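Local coordinates for conserved hypothetical protein (Staphylococcus aureus subsp. aureus, PDB 2AP3) that is of unknown function but belongs to a family of putative cell-wall binding lipoproteins and folds into an elongated, mainly helical bundle, at residues K66-L71 / Y149-D154. Residues are numbered along the deposited sequence; the frame is centred on the assembly and turned at random.
Sequences KAVKDL and YLNQND
Val68 meets the end of a neighbouring helix with both of its methyl groups, a compact example of how an apolar side chain and one polar bond can join a helix to the residues where another, helix 109-150, runs out. CG1 rests on the side chain of Asn151, a loop residue, 3.7 Å from its CB, while CG2 packs against Leu150, 3.9 Å from its CB. The valine's rotation sets this up: with CG1 opposite the backbone N (chi1 168°), that branch reaches Asn151 and also touches Leu150 CB, whereas CG2 meets Leu150 alone. Beside this apolar patch, Lys69 donates from NZ to OD1 of Asn151 at 3.0 Å. NZ lies in the carbonyl plane of Asn151 and is received on a lone pair of OD1, the C=O...N angle being 117°, and the two side chains meet at roughly a right angle. Lys69 reaches that oxygen through a chain that stays extended until its final bend at chi4 (-59°), and CE also passes near OD1. Both polar residues are solvent-exposed, so the bond borders the buried valine instead of lying in the interior. Leu71 carries the apolar surface of 66-71 onward to Leu52 and Val56. Past the contact, the turn after Leu150 is tied to what follows by Tyr149, whose OH hydrogen-bonds the backbone N of Thr156 and whose ring makes a cation-pi contact with Lys163. This is plain structural packing that joins helix 61-96 to the end of helix 109-150, near one end of the elongated helical bundle, where the chain turns into the connection leading to helix 157-195.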
# COMPACT_ATOMS: atom_id res chain seq x y z
N LYS A 66 -7.00 29.31 -11.08
CA LYS A 66 -7.15 28.00 -11.73
C LYS A 66 -6.18 26.97 -11.15
O LYS A 66 -6.54 25.81 -10.96
CB LYS A 66 -7.00 28.08 -13.26
CG LYS A 66 -7.23 26.72 -13.92
CD LYS A 66 -7.12 26.75 -15.42
CE LYS A 66 -7.51 25.42 -16.06
NZ LYS A 66 -6.67 24.25 -15.66
N ALA A 67 -4.93 27.39 -10.87
CA ALA A 67 -3.93 26.46 -10.31
C ALA A 67 -4.41 25.96 -8.94
O ALA A 67 -4.32 24.77 -8.64
CB ALA A 67 -2.57 27.12 -10.19
N VAL A 68 -4.92 26.88 -8.14
CA VAL A 68 -5.38 26.48 -6.79
C VAL A 68 -6.54 25.48 -6.91
O VAL A 68 -6.55 24.43 -6.26
CB VAL A 68 -5.82 27.71 -6.00
CG1 VAL A 68 -6.56 27.29 -4.75
CG2 VAL A 68 -4.61 28.54 -5.65
N LYS A 69 -7.50 25.79 -7.78
CA LYS A 69 -8.64 24.86 -7.95
C LYS A 69 -8.19 23.52 -8.52
O LYS A 69 -8.66 22.43 -8.12
CB LYS A 69 -9.68 25.50 -8.84
CG LYS A 69 -10.29 26.73 -8.15
CD LYS A 69 -11.20 27.52 -9.09
CE LYS A 69 -11.59 28.84 -8.47
NZ LYS A 69 -12.30 28.64 -7.17
N ASP A 70 -7.21 23.57 -9.41
CA ASP A 70 -6.66 22.34 -9.98
C ASP A 70 -5.89 21.51 -8.95
O ASP A 70 -5.89 20.24 -9.00
CB ASP A 70 -5.76 22.70 -11.15
CG ASP A 70 -6.56 23.09 -12.39
OD1 ASP A 70 -7.81 22.94 -12.43
OD2 ASP A 70 -5.90 23.52 -13.36
N LEU A 71 -5.23 22.20 -8.02
CA LEU A 71 -4.52 21.51 -6.94
C LEU A 71 -5.48 20.79 -5.99
O LEU A 71 -5.20 19.68 -5.56
CB LEU A 71 -3.63 22.47 -6.18
CG LEU A 71 -2.35 22.83 -6.94
CD1 LEU A 71 -1.75 24.10 -6.35
CD2 LEU A 71 -1.35 21.65 -6.93
N TYR A 149 -7.26 26.58 1.79
CA TYR A 149 -6.91 27.85 2.42
C TYR A 149 -6.50 28.89 1.37
O TYR A 149 -6.87 30.06 1.45
CB TYR A 149 -5.83 27.61 3.48
CG TYR A 149 -5.24 28.87 4.07
CD1 TYR A 149 -5.98 29.68 4.93
CD2 TYR A 149 -3.93 29.23 3.79
CE1 TYR A 149 -5.43 30.83 5.47
CE2 TYR A 149 -3.36 30.39 4.34
CZ TYR A 149 -4.13 31.19 5.18
OH TYR A 149 -3.61 32.34 5.74
N LEU A 150 -5.79 28.46 0.34
CA LEU A 150 -5.45 29.39 -0.75
C LEU A 150 -6.65 29.84 -1.59
O LEU A 150 -6.54 30.87 -2.28
CB LEU A 150 -4.44 28.73 -1.71
CG LEU A 150 -3.12 28.21 -1.12
CD1 LEU A 150 -2.30 27.53 -2.18
CD2 LEU A 150 -2.32 29.34 -0.49
N ASN A 151 -7.74 29.06 -1.58
CA ASN A 151 -8.95 29.28 -2.43
C ASN A 151 -9.98 30.22 -1.79
O ASN A 151 -11.16 30.29 -2.20
CB ASN A 151 -9.62 27.94 -2.78
CG ASN A 151 -10.62 28.04 -3.94
OD1 ASN A 151 -10.37 28.75 -4.94
ND2 ASN A 151 -11.73 27.34 -3.83
N GLN A 152 -9.56 30.90 -0.74
CA GLN A 152 -10.38 31.96 -0.17
C GLN A 152 -9.59 33.25 -0.14
O GLN A 152 -8.37 33.23 -0.24
CB GLN A 152 -10.83 31.62 1.25
CG GLN A 152 -9.93 30.64 2.00
CD GLN A 152 -8.98 31.28 3.02
OE1 GLN A 152 -8.23 32.22 2.72
NE2 GLN A 152 -8.99 30.71 4.22
N ASN A 153 -10.29 34.35 0.06
CA ASN A 153 -9.67 35.66 0.08
C ASN A 153 -8.71 35.81 1.25
O ASN A 153 -8.92 35.21 2.30
CB ASN A 153 -10.74 36.74 0.19
CG ASN A 153 -11.65 36.81 -1.02
OD1 ASN A 153 -11.24 36.46 -2.14
ND2 ASN A 153 -12.89 37.27 -0.81
N ASP A 154 -7.66 36.61 1.07
CA ASP A 154 -6.79 37.04 2.19
C ASP A 154 -5.88 35.95 2.85
O ASP A 154 -5.61 35.98 4.06
CB ASP A 154 -7.63 37.81 3.24
CG ASP A 154 -8.37 39.01 2.63
OD1 ASP A 154 -7.72 39.81 1.92
OD2 ASP A 154 -9.59 39.17 2.88